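Local coordinates for uncharacterized protein (Cricetid herpesvirus 2, PDB 4ZKQ) that binds chemokines and probably serves the virus as a decoy receptor for them, at residues 39-47 / 124-135. Residues are numbered along the deposited sequence; the frame is centred on the assembly and turned at random.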
loop_
_atom_site.group_PDB
_atom_site.type_symbol
_atom_site.label_atom_id
_atom_site.label_comp_id
_atom_site.label_asym_id
_atom_site.label_seq_id
_atom_site.Cartn_x
_atom_site.Cartn_y
_atom_site.Cartn_z
ATOM N N PRO A 39 -12.666 6.959 -18.075
ATOM C CA PRO A 39 -13.170 5.759 -17.408
ATOM C C PRO A 39 -12.409 4.512 -17.841
ATOM O O PRO A 39 -11.821 4.486 -18.923
ATOM C CB PRO A 39 -14.633 5.696 -17.863
ATOM C CG PRO A 39 -14.614 6.336 -19.215
ATOM C CD PRO A 39 -13.589 7.439 -19.120
ATOM N N ILE A 40 -12.422 3.490 -16.995
ATOM C CA ILE A 40 -11.732 2.242 -17.284
ATOM C C ILE A 40 -12.181 1.661 -18.619
ATOM O O ILE A 40 -13.375 1.555 -18.885
ATOM C CB ILE A 40 -11.977 1.206 -16.179
ATOM C CG1 ILE A 40 -11.455 1.731 -14.833
ATOM C CG2 ILE A 40 -11.325 -0.140 -16.544
ATOM C CD1 ILE A 40 -9.948 1.971 -14.802
ATOM N N LYS A 41 -11.213 1.287 -19.449
ATOM C CA LYS A 41 -11.503 0.690 -20.753
ATOM C C LYS A 41 -10.632 -0.538 -21.010
ATOM O O LYS A 41 -10.549 -1.024 -22.139
ATOM C CB LYS A 41 -11.295 1.726 -21.861
ATOM C CG LYS A 41 -9.884 2.303 -21.902
ATOM C CD LYS A 41 -9.759 3.449 -22.899
ATOM C CE LYS A 41 -8.408 4.139 -22.786
ATOM N NZ LYS A 41 -8.089 4.969 -23.980
ATOM N N LEU A 42 -9.987 -1.030 -19.956
ATOM C CA LEU A 42 -9.100 -2.187 -20.047
ATOM C C LEU A 42 -9.513 -3.251 -19.043
ATOM O O LEU A 42 -10.027 -2.926 -17.971
ATOM C CB LEU A 42 -7.647 -1.784 -19.780
ATOM C CG LEU A 42 -6.952 -0.851 -20.769
ATOM C CD1 LEU A 42 -5.569 -0.489 -20.243
ATOM C CD2 LEU A 42 -6.855 -1.491 -22.144
ATOM N N PRO A 43 -9.290 -4.532 -19.374
ATOM C CA PRO A 43 -9.523 -5.544 -18.341
ATOM C C PRO A 43 -8.516 -5.410 -17.202
ATOM O O PRO A 43 -7.458 -4.809 -17.389
ATOM C CB PRO A 43 -9.339 -6.870 -19.091
ATOM C CG PRO A 43 -8.500 -6.537 -20.263
ATOM C CD PRO A 43 -8.852 -5.128 -20.647
ATOM N N VAL A 44 -8.851 -5.974 -16.050
ATOM C CA VAL A 44 -8.006 -5.915 -14.860
ATOM C C VAL A 44 -6.559 -6.333 -15.131
ATOM O O VAL A 44 -5.621 -5.673 -14.688
ATOM C CB VAL A 44 -8.591 -6.813 -13.746
ATOM C CG1 VAL A 44 -7.599 -7.034 -12.616
ATOM C CG2 VAL A 44 -9.882 -6.215 -13.209
ATOM N N GLU A 45 -6.374 -7.435 -15.854
ATOM C CA GLU A 45 -5.038 -7.986 -16.024
ATOM C C GLU A 45 -4.176 -7.067 -16.887
ATOM O O GLU A 45 -2.960 -6.997 -16.704
ATOM C CB GLU A 45 -5.106 -9.398 -16.630
ATOM C CG GLU A 45 -5.777 -9.467 -17.992
ATOM C CD GLU A 45 -6.110 -10.892 -18.414
ATOM O OE1 GLU A 45 -5.985 -11.811 -17.578
ATOM O OE2 GLU A 45 -6.498 -11.088 -19.583
ATOM N N ASP A 46 -4.807 -6.345 -17.810
ATOM C CA ASP A 46 -4.090 -5.395 -18.647
ATOM C C ASP A 46 -3.730 -4.149 -17.854
ATOM O O ASP A 46 -2.657 -3.585 -18.042
ATOM C CB ASP A 46 -4.909 -4.995 -19.876
ATOM C CG ASP A 46 -4.941 -6.077 -20.948
ATOM O OD1 ASP A 46 -4.262 -7.115 -20.795
ATOM O OD2 ASP A 46 -5.643 -5.874 -21.958
ATOM N N ILE A 47 -4.641 -3.702 -16.993
ATOM C CA ILE A 47 -4.333 -2.605 -16.079
ATOM C C ILE A 47 -3.094 -2.963 -15.271
ATOM O O ILE A 47 -2.182 -2.150 -15.119
ATOM C CB ILE A 47 -5.492 -2.303 -15.109
ATOM C CG1 ILE A 47 -6.724 -1.818 -15.873
ATOM C CG2 ILE A 47 -5.068 -1.257 -14.068
ATOM C CD1 ILE A 47 -7.986 -1.732 -15.025
ATOM N N VAL A 124 -15.914 -3.927 -20.784
ATOM C CA VAL A 124 -14.684 -3.972 -21.568
ATOM C C VAL A 124 -14.533 -5.351 -22.200
ATOM O O VAL A 124 -15.117 -6.324 -21.726
ATOM C CB VAL A 124 -13.432 -3.665 -20.711
ATOM C CG1 VAL A 124 -13.498 -2.252 -20.134
ATOM C CG2 VAL A 124 -13.276 -4.694 -19.602
ATOM N N GLN A 125 -13.746 -5.418 -23.269
ATOM C CA GLN A 125 -13.425 -6.684 -23.917
ATOM C C GLN A 125 -12.061 -7.178 -23.468
ATOM O O GLN A 125 -11.077 -6.449 -23.560
ATOM C CB GLN A 125 -13.437 -6.536 -25.437
ATOM C CG GLN A 125 -13.090 -7.826 -26.164
ATOM C CD GLN A 125 -13.514 -7.816 -27.617
ATOM O OE1 GLN A 125 -13.271 -6.851 -28.342
ATOM N NE2 GLN A 125 -14.165 -8.891 -28.048
ATOM N N GLN A 126 -12.006 -8.419 -22.996
ATOM C CA GLN A 126 -10.752 -9.008 -22.536
ATOM C C GLN A 126 -10.012 -9.630 -23.724
ATOM O O GLN A 126 -10.421 -10.678 -24.216
ATOM C CB GLN A 126 -11.017 -10.059 -21.451
ATOM C CG GLN A 126 -9.762 -10.525 -20.734
ATOM C CD GLN A 126 -10.063 -11.409 -19.541
ATOM O OE1 GLN A 126 -9.646 -11.123 -18.418
ATOM N NE2 GLN A 126 -10.788 -12.493 -19.778
ATOM N N PRO A 127 -8.922 -8.987 -24.192
ATOM C CA PRO A 127 -8.274 -9.462 -25.423
ATOM C C PRO A 127 -7.742 -10.893 -25.342
ATOM O O PRO A 127 -7.585 -11.536 -26.382
ATOM C CB PRO A 127 -7.111 -8.477 -25.613
ATOM C CG PRO A 127 -7.464 -7.287 -24.801
ATOM C CD PRO A 127 -8.212 -7.825 -23.627
ATOM N N SER A 128 -7.465 -11.379 -24.134
ATOM C CA SER A 128 -6.899 -12.715 -23.964
ATOM C C SER A 128 -7.849 -13.784 -24.501
ATOM O O SER A 128 -7.501 -14.520 -25.424
ATOM C CB SER A 128 -6.578 -12.985 -22.490
ATOM O OG SER A 128 -7.758 -13.097 -21.713
ATOM N N ASP A 129 -9.046 -13.857 -23.924
ATOM C CA ASP A 129 -10.050 -14.835 -24.342
ATOM C C ASP A 129 -11.197 -14.191 -25.128
ATOM O O ASP A 129 -12.144 -14.871 -25.522
ATOM C CB ASP A 129 -10.604 -15.582 -23.122
ATOM C CG ASP A 129 -11.051 -14.647 -22.009
ATOM O OD1 ASP A 129 -11.352 -13.468 -22.294
ATOM O OD2 ASP A 129 -11.102 -15.093 -20.842
ATOM N N GLY A 130 -11.109 -12.881 -25.346
ATOM C CA GLY A 130 -12.090 -12.167 -26.149
ATOM C C GLY A 130 -13.406 -11.890 -25.440
ATOM O O GLY A 130 -14.270 -11.195 -25.977
ATOM N N LYS A 131 -13.554 -12.425 -24.231
ATOM C CA LYS A 131 -14.812 -12.339 -23.496
ATOM C C LYS A 131 -15.121 -10.920 -23.025
ATOM O O LYS A 131 -14.215 -10.119 -22.784
ATOM C CB LYS A 131 -14.782 -13.287 -22.303
ATOM N N MET A 132 -16.411 -10.620 -22.902
ATOM C CA MET A 132 -16.858 -9.351 -22.343
ATOM C C MET A 132 -16.786 -9.411 -20.822
ATOM O O MET A 132 -16.936 -10.480 -20.232
ATOM C CB MET A 132 -18.286 -9.028 -22.787
ATOM C CG MET A 132 -18.447 -8.806 -24.283
ATOM S SD MET A 132 -17.477 -7.416 -24.890
ATOM C CE MET A 132 -16.343 -8.267 -25.966
ATOM N N GLN A 133 -16.548 -8.264 -20.195
ATOM C CA GLN A 133 -16.495 -8.184 -18.740
ATOM C C GLN A 133 -17.165 -6.921 -18.232
ATOM O O GLN A 133 -16.985 -5.842 -18.789
ATOM C CB GLN A 133 -15.051 -8.225 -18.250
ATOM C CG GLN A 133 -14.305 -9.489 -18.630
ATOM C CD GLN A 133 -12.921 -9.543 -18.016
ATOM O OE1 GLN A 133 -12.246 -8.521 -17.898
ATOM N NE2 GLN A 133 -12.496 -10.736 -17.613
ATOM N N ARG A 134 -17.944 -7.080 -17.171
ATOM C CA ARG A 134 -18.571 -5.961 -16.492
ATOM C C ARG A 134 -17.710 -5.560 -15.295
ATOM O O ARG A 134 -17.496 -6.361 -14.381
ATOM C CB ARG A 134 -19.982 -6.343 -16.048
ATOM C CG ARG A 134 -20.857 -5.179 -15.646
ATOM C CD ARG A 134 -21.252 -4.332 -16.851
ATOM N NE ARG A 134 -22.237 -3.324 -16.477
ATOM C CZ ARG A 134 -22.431 -2.173 -17.111
ATOM N NH1 ARG A 134 -21.703 -1.853 -18.172
ATOM N NH2 ARG A 134 -23.362 -1.338 -16.674
ATOM N N LEU A 135 -17.209 -4.327 -15.312
ATOM C CA LEU A 135 -16.364 -3.819 -14.235
ATOM C C LEU A 135 -16.975 -2.595 -13.570
ATOM O O LEU A 135 -17.694 -1.832 -14.215
ATOM C CB LEU A 135 -14.981 -3.446 -14.764
ATOM C CG LEU A 135 -14.186 -4.525 -15.498
ATOM C CD1 LEU A 135 -12.885 -3.946 -16.019
ATOM C CD2 LEU A 135 -13.921 -5.710 -14.599
HETATM O O HOH W 1 -8.391 -9.491 -16.372
#
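Pro43, the N-cap of helix 44-51, sets its ring against the hairpin that joins strands 117-125 and 132-143. The two proline rings reach toward each other, CG of Pro43 lying 3.6 Å from CD of Pro127, while CB of Pro43 faces the amide oxygen OE1 of Gln133 at 3.5 Å. Val124 covers the preceding backbone: CG1, anti to its own carbonyl carbon (chi1 -62°), lies 3.5 Å from the carbonyl carbon C of Lys41. Leu135 sends CD1 to within 3.6 Å of the carbonyl oxygen of Leu42, an acceptor buried here with no polar partner in the model. The same methyl meets CG2 of Ile40, the two side chains crossing at about a right angle. The loop before the helix and its first turn lie over one face of the mixed sheet near its edge, on strand 117-125, outermost within the chain, and its antiparallel neighbour 132-143; Val91 of strand 85-94 continues the apolar surface met by Ile40, Val44 and Leu135. Around Glu45 the contact turns polar. Glu45 crosses Gln126 almost perpendicularly, yet their carboxylate and amide planes differ by just 24°. One water accepts from Glu45 N and donates to Gln126 OE1, linking the helix's first turn to the hairpin. Gln126 NE2 is held by Asp129 OD1 (2.8 Å, N-H...O 162°), which Lys131 N approaches from the opposite face of the carboxylate, completing an Asx turn.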